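PDB 4TWJ: NAD-dependent protein deacylase 2 from Archaeoglobus fulgidus, which removes acyl groups from protein lysines in an NAD-dependent reaction, deacetylating the chromatin protein Alba and so strengthening its binding to DNA. Local coordinates for residues Arg61-Lys71 with Asp141-Arg149; Ala177-Phe187 with Ala200-Lys208. One frame throughout, in Å; residues are numbered along the deposited sequence.

In the fold
The two contacts lie on opposite sides of the centre of the chain, their own centres about 35 Å apart and their nearest atoms about 19 Å apart. Contact 1 closes before contact 2 opens along the sequence. It joins helix 60-73 to the end of helix 139-143 and the loop that follows, on the zinc-binding side, where the Pro148 side chain is about 11 Å from the zinc ion, and it packs on a modified side chain of the bound peptide. Contact 2 belongs to the Rossmann-like NAD-binding domain, with the side chain of Pro203 about 7 Å from that of Ser192, an NAD-binding residue. The Ser67 side chain of contact 1 is about 7 Å from that of Ile102, which also binds NAD.

Contact 1 of 2, residues Arg61-Lys71 with Asp141-Arg149; sequences RAFWEFSMEMK and DFNKGEIPR. With ACT (acetate ion), chain D.
Pro148 sets its CG over one face of the Trp64 indole, 3.5 Å from the centroid of the six-membered ring and 7° off the normal, a CH-pi contact. Phe63 CE2 covers the opposite face, holding the indole between the two. Phe142 CE1 comes to the indole edge, 3.8 Å from Trp64 CE3; the two rings meet obliquely, their planes at 74°. Phe142 enters as a knob among Trp64, Ser67, Met68 and Lys71, its chi1 of 176° carrying the ring away from its own backbone N. Met68 CG meets Phe142 CE1 at 3.4 Å, and the sulfur makes an oblique Met-aromatic contact; the extended chain carries CE on to Gly145 C, 3.4 Å away. Gly145 ends helix 139-143 in a Schellman motif, at positive phi. Beyond it, Ile147 sets CG2 3.7 Å from Trp64 CB and CD1 against Arg61 CG. Trp64 NE1 is hydrogen-bonded to Val158 O and gives a second, weak bond to a water that donates to Pro148 O. Phe63, Ser67 and Phe142 also pack on the peptide's modified side chain, helping line the acyl-binding site. Around the contact, strand 158-162 lays Val158 against Pro148 and Pro160 against Trp64, and Trp135 meets Phe142 edge-to-face.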
loop_
_atom_site.group_PDB
_atom_site.type_symbol
_atom_site.label_atom_id
_atom_site.label_comp_id
_atom_site.label_asym_id
_atom_site.label_seq_id
_atom_site.Cartn_x
_atom_site.Cartn_y
_atom_site.Cartn_z
ATOM N N ARG A 61 -7.652 23.113 -0.681
ATOM C CA ARG A 61 -8.805 22.787 -1.520
ATOM C C ARG A 61 -8.399 21.982 -2.758
ATOM O O ARG A 61 -9.105 21.060 -3.157
ATOM C CB ARG A 61 -9.546 24.068 -1.920
ATOM C CG ARG A 61 -10.880 23.840 -2.612
ATOM C CD ARG A 61 -11.648 25.149 -2.711
ATOM N NE ARG A 61 -12.977 24.999 -3.304
ATOM C CZ ARG A 61 -13.224 24.858 -4.606
ATOM N NH1 ARG A 61 -12.229 24.815 -5.491
ATOM N NH2 ARG A 61 -14.481 24.744 -5.026
ATOM N N ALA A 62 -7.255 22.314 -3.353
ATOM C CA ALA A 62 -6.742 21.553 -4.498
ATOM C C ALA A 62 -6.506 20.081 -4.149
ATOM O O ALA A 62 -6.850 19.193 -4.924
ATOM C CB ALA A 62 -5.465 22.184 -5.038
ATOM N N PHE A 63 -5.929 19.822 -2.978
ATOM C CA PHE A 63 -5.753 18.450 -2.518
ATOM C C PHE A 63 -7.093 17.720 -2.444
ATOM O O PHE A 63 -7.217 16.581 -2.891
ATOM C CB PHE A 63 -5.074 18.413 -1.143
ATOM C CG PHE A 63 -5.147 17.071 -0.478
ATOM C CD1 PHE A 63 -4.240 16.071 -0.801
ATOM C CD2 PHE A 63 -6.139 16.796 0.455
ATOM C CE1 PHE A 63 -4.314 14.830 -0.203
ATOM C CE2 PHE A 63 -6.220 15.553 1.054
ATOM C CZ PHE A 63 -5.306 14.568 0.727
ATOM N N TRP A 64 -8.094 18.377 -1.871
ATOM C CA TRP A 64 -9.397 17.740 -1.705
ATOM C C TRP A 64 -10.135 17.536 -3.035
ATOM O O TRP A 64 -10.765 16.499 -3.235
ATOM C CB TRP A 64 -10.246 18.516 -0.696
ATOM C CG TRP A 64 -9.815 18.249 0.717
ATOM C CD1 TRP A 64 -9.303 19.144 1.614
ATOM C CD2 TRP A 64 -9.838 16.984 1.381
ATOM N NE1 TRP A 64 -9.022 18.511 2.806
ATOM C CE2 TRP A 64 -9.342 17.184 2.686
ATOM C CE3 TRP A 64 -10.245 15.702 1.000
ATOM C CZ2 TRP A 64 -9.232 16.146 3.609
ATOM C CZ3 TRP A 64 -10.147 14.676 1.915
ATOM C CH2 TRP A 64 -9.643 14.903 3.209
ATOM N N GLU A 65 -10.051 18.508 -3.937
ATOM C CA GLU A 65 -10.658 18.362 -5.265
ATOM C C GLU A 65 -9.966 17.247 -6.058
ATOM O O GLU A 65 -10.618 16.482 -6.763
ATOM C CB GLU A 65 -10.604 19.684 -6.042
ATOM C CG GLU A 65 -11.433 20.809 -5.430
ATOM C CD GLU A 65 -12.932 20.610 -5.566
ATOM O OE1 GLU A 65 -13.690 21.281 -4.826
ATOM O OE2 GLU A 65 -13.362 19.796 -6.410
ATOM N N PHE A 66 -8.646 17.150 -5.924
ATOM C CA PHE A 66 -7.892 16.059 -6.538
ATOM C C PHE A 66 -8.338 14.708 -5.974
ATOM O O PHE A 66 -8.539 13.756 -6.724
ATOM C CB PHE A 66 -6.390 16.260 -6.324
ATOM C CG PHE A 66 -5.551 15.098 -6.774
ATOM C CD1 PHE A 66 -5.421 14.802 -8.126
ATOM C CD2 PHE A 66 -4.889 14.301 -5.848
ATOM C CE1 PHE A 66 -4.646 13.732 -8.545
ATOM C CE2 PHE A 66 -4.111 13.229 -6.261
ATOM C CZ PHE A 66 -3.992 12.944 -7.612
ATOM N N SER A 67 -8.517 14.641 -4.656
ATOM C CA SER A 67 -8.952 13.410 -3.997
ATOM C C SER A 67 -10.349 12.979 -4.448
ATOM O O SER A 67 -10.629 11.783 -4.556
ATOM C CB SER A 67 -8.920 13.574 -2.473
ATOM O OG SER A 67 -7.602 13.807 -2.008
ATOM N N MET A 68 -11.219 13.953 -4.707
ATOM C CA MET A 68 -12.567 13.668 -5.207
ATOM C C MET A 68 -12.523 13.053 -6.600
ATOM O O MET A 68 -13.315 12.164 -6.912
ATOM C CB MET A 68 -13.408 14.943 -5.248
ATOM C CG MET A 68 -13.817 15.443 -3.878
ATOM S SD MET A 68 -14.465 17.117 -3.937
ATOM C CE MET A 68 -14.855 17.349 -2.203
ATOM N N GLU A 69 -11.604 13.534 -7.433
ATOM C CA GLU A 69 -11.406 12.971 -8.769
ATOM C C GLU A 69 -10.805 11.571 -8.686
ATOM O O GLU A 69 -11.225 10.668 -9.409
ATOM C CB GLU A 69 -10.497 13.873 -9.609
ATOM C CG GLU A 69 -11.119 15.214 -9.965
ATOM C CD GLU A 69 -10.177 16.133 -10.725
ATOM O OE1 GLU A 69 -10.678 17.006 -11.465
ATOM O OE2 GLU A 69 -8.940 15.995 -10.585
ATOM N N MET A 70 -9.825 11.398 -7.803
ATOM C CA MET A 70 -9.127 10.118 -7.654
ATOM C C MET A 70 -10.019 9.002 -7.111
ATOM O O MET A 70 -9.852 7.846 -7.495
ATOM C CB MET A 70 -7.900 10.266 -6.746
ATOM C CG MET A 70 -6.750 11.055 -7.350
ATOM S SD MET A 70 -6.080 10.316 -8.853
ATOM C CE MET A 70 -6.897 11.285 -10.122
ATOM N N LYS A 71 -10.958 9.343 -6.227
ATOM C CA LYS A 71 -11.844 8.339 -5.621
ATOM C C LYS A 71 -12.600 7.538 -6.688
ATOM O O LYS A 71 -12.823 6.339 -6.528
ATOM C CB LYS A 71 -12.838 8.988 -4.640
ATOM C CG LYS A 71 -14.138 9.465 -5.273
ATOM C CD LYS A 71 -14.973 10.308 -4.325
ATOM C CE LYS A 71 -16.277 10.745 -4.973
ATOM N NZ LYS A 71 -17.151 9.599 -5.346
ATOM N N ASP A 141 -20.527 14.560 2.718
ATOM C CA ASP A 141 -20.252 15.845 2.072
ATOM C C ASP A 141 -19.232 15.676 0.955
ATOM O O ASP A 141 -19.409 16.192 -0.149
ATOM C CB ASP A 141 -19.718 16.864 3.088
ATOM C CG ASP A 141 -20.806 17.434 3.990
ATOM O OD1 ASP A 141 -22.003 17.137 3.783
ATOM O OD2 ASP A 141 -20.452 18.200 4.911
ATOM N N PHE A 142 -18.166 14.942 1.255
ATOM C CA PHE A 142 -17.090 14.688 0.302
ATOM C C PHE A 142 -17.616 14.079 -0.995
ATOM O O PHE A 142 -17.234 14.510 -2.087
ATOM C CB PHE A 142 -16.047 13.772 0.947
ATOM C CG PHE A 142 -14.933 13.363 0.028
ATOM C CD1 PHE A 142 -13.853 14.205 -0.193
ATOM C CD2 PHE A 142 -14.950 12.121 -0.594
ATOM C CE1 PHE A 142 -12.817 13.821 -1.028
ATOM C CE2 PHE A 142 -13.917 11.733 -1.428
ATOM C CZ PHE A 142 -12.849 12.585 -1.645
ATOM N N ASN A 143 -18.505 13.095 -0.879
ATOM C CA ASN A 143 -19.083 12.447 -2.064
ATOM C C ASN A 143 -19.973 13.382 -2.900
ATOM O O ASN A 143 -20.186 13.125 -4.089
ATOM C CB ASN A 143 -19.854 11.179 -1.669
ATOM C CG ASN A 143 -18.939 10.045 -1.222
ATOM O OD1 ASN A 143 -17.744 10.034 -1.514
ATOM N ND2 ASN A 143 -19.507 9.073 -0.517
ATOM N N LYS A 144 -20.474 14.452 -2.273
ATOM C CA LYS A 144 -21.228 15.521 -2.952
ATOM C C LYS A 144 -20.341 16.663 -3.450
ATOM O O LYS A 144 -20.848 17.660 -3.973
ATOM C CB LYS A 144 -22.249 16.146 -1.996
ATOM C CG LYS A 144 -23.189 15.181 -1.317
ATOM C CD LYS A 144 -24.157 14.542 -2.292
ATOM C CE LYS A 144 -25.508 14.325 -1.634
ATOM N NZ LYS A 144 -25.399 13.633 -0.316
ATOM N N GLY A 145 -19.031 16.551 -3.252
ATOM C CA GLY A 145 -18.101 17.579 -3.703
ATOM C C GLY A 145 -17.939 18.744 -2.742
ATOM O O GLY A 145 -17.418 19.796 -3.116
ATOM N N GLU A 146 -18.375 18.564 -1.500
ATOM C CA GLU A 146 -18.162 19.575 -0.470
ATOM C C GLU A 146 -16.888 19.215 0.279
ATOM O O GLU A 146 -16.815 18.160 0.903
ATOM C CB GLU A 146 -19.367 19.649 0.459
ATOM C CG GLU A 146 -20.549 20.352 -0.196
ATOM C CD GLU A 146 -21.892 19.992 0.406
ATOM O OE1 GLU A 146 -22.849 20.769 0.201
ATOM O OE2 GLU A 146 -22.001 18.936 1.071
ATOM N N ILE A 147 -15.872 20.072 0.194
ATOM C CA ILE A 147 -14.575 19.736 0.773
ATOM C C ILE A 147 -14.648 19.751 2.297
ATOM O O ILE A 147 -15.419 20.519 2.876
ATOM C CB ILE A 147 -13.427 20.664 0.302
ATOM C CG1 ILE A 147 -13.642 22.105 0.774
ATOM C CG2 ILE A 147 -13.276 20.596 -1.215
ATOM C CD1 ILE A 147 -12.372 22.926 0.795
ATOM N N PRO A 148 -13.852 18.895 2.951
ATOM C CA PRO A 148 -13.762 18.958 4.404
ATOM C C PRO A 148 -13.386 20.357 4.891
ATOM O O PRO A 148 -12.458 20.974 4.363
ATOM C CB PRO A 148 -12.668 17.937 4.726
ATOM C CG PRO A 148 -12.793 16.938 3.633
ATOM C CD PRO A 148 -13.104 17.749 2.411
ATOM N N ARG A 149 -14.148 20.851 5.861
ATOM C CA ARG A 149 -13.883 22.116 6.530
ATOM C C ARG A 149 -13.955 21.825 8.018
ATOM O O ARG A 149 -14.737 20.977 8.444
ATOM C CB ARG A 149 -14.944 23.158 6.170
ATOM C CG ARG A 149 -14.948 23.609 4.718
ATOM C CD ARG A 149 -13.880 24.642 4.415
ATOM N NE ARG A 149 -14.047 25.880 5.184
ATOM C CZ ARG A 149 -14.857 26.893 4.866
ATOM N NH1 ARG A 149 -15.614 26.868 3.766
ATOM N NH2 ARG A 149 -14.903 27.962 5.658
HETATM C C ACT D . -8.025 27.464 -0.317
HETATM O O ACT D . -7.414 26.416 -0.618
HETATM O OXT ACT D . -8.700 28.093 -1.160
HETATM C CH3 ACT D . -7.949 27.972 1.092
HETATM O O HOH W 1 -9.633 20.902 4.284
#

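Contact 2 of 2, residues Ala177-Phe187 with Ala200-Lys208; sequences AIEEAKHCDAF and AELPYIAKK
The Phe187 ring meets helix 201-208 obliquely, with Ala206 CB 3.5 Å from its CD1 and Pro203 CA 4.2 Å from its centroid, an off-centre CH-pi contact 29° from the normal. Cys184 SG lies at the ring edge, in plane, and also touches the Ala206 methyl. A chi1 of -165° turns the ring from strand 186-190 to Pro203, which it crosses at a slant, Phe187 CE2 lying 3.8 Å from Pro203 CB. Replacing Phe187 by alanine is likely to leave Ala206 and Pro203 without their aromatic partner and open a gap between strand and helix. This strand and helix begin the beta-alpha-beta crossover 186-190, 201-208, 212-217 of the Rossmann-like fold, and helix 171-182 packs beside the crossover helix, the segment axes 8.1 Å apart at closest approach and crossing at -34°. Ala181 and Ala206 lie where the two backbones come nearest, their CA atoms 4.5 Å apart: Ala206 CA gives a CA-H...O contact to Ala181 O at 3.2 Å, and the Ala181 methyl sits 3.5 Å from Leu202 O. Towards the start of segment 177-187, Leu202 sets CD1 against Ala177 CB while CD2 meets Ile178 CG1. On the outer flank, Ile205 CG2 presses tightly on Lys182 CG, at 3.5 Å. Met213 of strand 212-217 touches Phe187, Pro203 and Ala206, while Phe21 and Ile98 of two further strands pack on Leu202.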
loop_
_atom_site.group_PDB
_atom_site.type_symbol
_atom_site.label_atom_id
_atom_site.label_comp_id
_atom_site.label_asym_id
_atom_site.label_seq_id
_atom_site.Cartn_x
_atom_site.Cartn_y
_atom_site.Cartn_z
ATOM N N ALA A 177 8.125 -2.069 9.594
ATOM C CA ALA A 177 8.245 -2.478 8.195
ATOM C C ALA A 177 9.683 -2.868 7.859
ATOM O O ALA A 177 9.913 -3.852 7.153
ATOM C CB ALA A 177 7.760 -1.372 7.271
ATOM N N ILE A 178 10.642 -2.089 8.354
ATOM C CA ILE A 178 12.064 -2.421 8.193
ATOM C C ILE A 178 12.384 -3.771 8.839
ATOM O O ILE A 178 13.068 -4.609 8.244
ATOM C CB ILE A 178 12.972 -1.323 8.789
ATOM C CG1 ILE A 178 12.900 -0.064 7.923
ATOM C CG2 ILE A 178 14.419 -1.802 8.896
ATOM C CD1 ILE A 178 13.440 1.180 8.593
ATOM N N GLU A 179 11.886 -3.980 10.054
ATOM C CA GLU A 179 12.097 -5.248 10.753
ATOM C C GLU A 179 11.490 -6.436 10.008
ATOM O O GLU A 179 12.091 -7.514 9.958
ATOM C CB GLU A 179 11.551 -5.168 12.177
ATOM C CG GLU A 179 12.366 -4.250 13.066
ATOM C CD GLU A 179 13.794 -4.725 13.204
ATOM O OE1 GLU A 179 13.983 -5.868 13.662
ATOM O OE2 GLU A 179 14.716 -3.967 12.841
ATOM N N GLU A 180 10.309 -6.238 9.426
ATOM C CA GLU A 180 9.700 -7.265 8.582
ATOM C C GLU A 180 10.583 -7.579 7.374
ATOM O O GLU A 180 10.843 -8.745 7.082
ATOM C CB GLU A 180 8.303 -6.838 8.124
ATOM C CG GLU A 180 7.250 -6.917 9.220
ATOM C CD GLU A 180 7.053 -8.327 9.744
ATOM O OE1 GLU A 180 7.012 -9.271 8.933
ATOM O OE2 GLU A 180 6.950 -8.493 10.974
ATOM N N ALA A 181 11.057 -6.540 6.688
ATOM C CA ALA A 181 11.920 -6.728 5.520
ATOM C C ALA A 181 13.224 -7.443 5.881
ATOM O O ALA A 181 13.677 -8.316 5.144
ATOM C CB ALA A 181 12.220 -5.394 4.857
ATOM N N LYS A 182 13.804 -7.084 7.024
ATOM C CA LYS A 182 15.081 -7.660 7.465
ATOM C C LYS A 182 14.993 -9.124 7.868
ATOM O O LYS A 182 16.006 -9.826 7.844
ATOM C CB LYS A 182 15.650 -6.866 8.647
ATOM C CG LYS A 182 16.199 -5.511 8.252
ATOM C CD LYS A 182 16.524 -4.648 9.456
ATOM C CE LYS A 182 17.834 -5.027 10.113
ATOM N NZ LYS A 182 18.519 -3.796 10.610
ATOM N N HIS A 183 13.804 -9.586 8.248
ATOM C CA HIS A 183 13.663 -10.916 8.828
ATOM C C HIS A 183 12.602 -11.779 8.156
ATOM O O HIS A 183 12.035 -12.676 8.772
ATOM C CB HIS A 183 13.438 -10.783 10.334
ATOM C CG HIS A 183 14.570 -10.091 11.020
ATOM N ND1 HIS A 183 14.474 -8.809 11.513
ATOM C CD2 HIS A 183 15.854 -10.472 11.214
ATOM C CE1 HIS A 183 15.640 -8.447 12.013
ATOM N NE2 HIS A 183 16.497 -9.434 11.839
ATOM N N CYS A 184 12.364 -11.520 6.874
ATOM C CA CYS A 184 11.480 -12.352 6.073
ATOM C C CYS A 184 12.342 -13.226 5.172
ATOM O O CYS A 184 13.490 -12.885 4.884
ATOM C CB CYS A 184 10.535 -11.485 5.228
ATOM S SG CYS A 184 11.315 -10.548 3.897
ATOM N N ASP A 185 11.800 -14.358 4.739
ATOM C CA ASP A 185 12.484 -15.181 3.737
ATOM C C ASP A 185 11.788 -15.163 2.380
ATOM O O ASP A 185 12.268 -15.775 1.425
ATOM C CB ASP A 185 12.694 -16.616 4.230
ATOM C CG ASP A 185 11.407 -17.306 4.626
ATOM O OD1 ASP A 185 10.322 -16.690 4.575
ATOM O OD2 ASP A 185 11.488 -18.494 5.012
ATOM N N ALA A 186 10.664 -14.453 2.297
ATOM C CA ALA A 186 9.988 -14.203 1.030
ATOM C C ALA A 186 9.364 -12.814 1.070
ATOM O O ALA A 186 8.751 -12.435 2.063
ATOM C CB ALA A 186 8.924 -15.258 0.775
ATOM N N PHE A 187 9.530 -12.061 -0.012
ATOM C CA PHE A 187 9.054 -10.682 -0.083
ATOM C C PHE A 187 8.413 -10.501 -1.451
ATOM O O PHE A 187 9.095 -10.611 -2.471
ATOM C CB PHE A 187 10.227 -9.720 0.112
ATOM C CG PHE A 187 9.823 -8.298 0.403
ATOM C CD1 PHE A 187 9.812 -7.819 1.704
ATOM C CD2 PHE A 187 9.487 -7.427 -0.629
ATOM C CE1 PHE A 187 9.461 -6.506 1.973
ATOM C CE2 PHE A 187 9.136 -6.113 -0.362
ATOM C CZ PHE A 187 9.124 -5.656 0.940
ATOM N N ALA A 200 10.302 2.417 -1.040
ATOM C CA ALA A 200 11.005 1.608 -2.037
ATOM C C ALA A 200 12.299 0.972 -1.517
ATOM O O ALA A 200 12.799 0.034 -2.131
ATOM C CB ALA A 200 11.295 2.434 -3.287
ATOM N N GLU A 201 12.839 1.472 -0.405
ATOM C CA GLU A 201 14.024 0.863 0.219
ATOM C C GLU A 201 13.733 -0.552 0.726
ATOM O O GLU A 201 14.623 -1.404 0.774
ATOM C CB GLU A 201 14.527 1.731 1.382
ATOM C CG GLU A 201 15.872 1.311 1.971
ATOM C CD GLU A 201 17.017 1.422 0.987
ATOM O OE1 GLU A 201 16.985 2.322 0.125
ATOM O OE2 GLU A 201 17.967 0.608 1.074
ATOM N N LEU A 202 12.486 -0.804 1.110
ATOM C CA LEU A 202 12.142 -2.043 1.803
ATOM C C LEU A 202 12.427 -3.332 1.011
ATOM O O LEU A 202 12.981 -4.275 1.576
ATOM C CB LEU A 202 10.691 -1.987 2.307
ATOM C CG LEU A 202 10.517 -0.957 3.432
ATOM C CD1 LEU A 202 9.053 -0.603 3.624
ATOM C CD2 LEU A 202 11.126 -1.449 4.733
ATOM N N PRO A 203 12.064 -3.386 -0.288
ATOM C CA PRO A 203 12.453 -4.585 -1.042
ATOM C C PRO A 203 13.967 -4.795 -1.142
ATOM O O PRO A 203 14.421 -5.935 -1.161
ATOM C CB PRO A 203 11.839 -4.366 -2.437
ATOM C CG PRO A 203 11.262 -2.987 -2.432
ATOM C CD PRO A 203 11.068 -2.582 -1.010
ATOM N N TYR A 204 14.737 -3.711 -1.199
ATOM C CA TYR A 204 16.197 -3.833 -1.214
ATOM C C TYR A 204 16.733 -4.365 0.112
ATOM O O TYR A 204 17.684 -5.140 0.135
ATOM C CB TYR A 204 16.851 -2.497 -1.545
ATOM C CG TYR A 204 16.572 -2.031 -2.949
ATOM C CD1 TYR A 204 17.183 -2.641 -4.042
ATOM C CD2 TYR A 204 15.703 -0.976 -3.190
ATOM C CE1 TYR A 204 16.931 -2.209 -5.335
ATOM C CE2 TYR A 204 15.440 -0.543 -4.475
ATOM C CZ TYR A 204 16.057 -1.157 -5.544
ATOM O OH TYR A 204 15.795 -0.716 -6.823
ATOM N N ILE A 205 16.124 -3.941 1.214
ATOM C CA ILE A 205 16.483 -4.464 2.530
ATOM C C ILE A 205 16.212 -5.969 2.607
ATOM O O ILE A 205 17.048 -6.732 3.099
ATOM C CB ILE A 205 15.728 -3.719 3.653
ATOM C CG1 ILE A 205 16.257 -2.285 3.777
ATOM C CG2 ILE A 205 15.854 -4.457 4.977
ATOM C CD1 ILE A 205 15.401 -1.376 4.636
ATOM N N ALA A 206 15.049 -6.395 2.123
ATOM C CA ALA A 206 14.701 -7.820 2.117
ATOM C C ALA A 206 15.660 -8.622 1.234
ATOM O O ALA A 206 16.093 -9.716 1.605
ATOM C CB ALA A 206 13.262 -8.015 1.658
ATOM N N LYS A 207 16.000 -8.058 0.078
ATOM C CA LYS A 207 16.951 -8.680 -0.852
ATOM C C LYS A 207 18.320 -8.871 -0.189
ATOM O O LYS A 207 18.897 -9.962 -0.244
ATOM C CB LYS A 207 17.075 -7.821 -2.116
ATOM C CG LYS A 207 18.120 -8.279 -3.123
ATOM C CD LYS A 207 17.663 -9.463 -3.939
ATOM C CE LYS A 207 18.614 -9.695 -5.107
ATOM N NZ LYS A 207 18.157 -10.809 -5.965
ATOM N N LYS A 208 18.829 -7.817 0.444
ATOM C CA LYS A 208 20.111 -7.888 1.156
ATOM C C LYS A 208 20.081 -8.931 2.276
ATOM O O LYS A 208 21.092 -9.585 2.558
ATOM C CB LYS A 208 20.482 -6.513 1.727
ATOM C CG LYS A 208 21.720 -6.508 2.618
ATOM C CD LYS A 208 21.949 -5.163 3.290
ATOM C CE LYS A 208 22.598 -4.157 2.356
ATOM N NZ LYS A 208 23.110 -2.966 3.094
#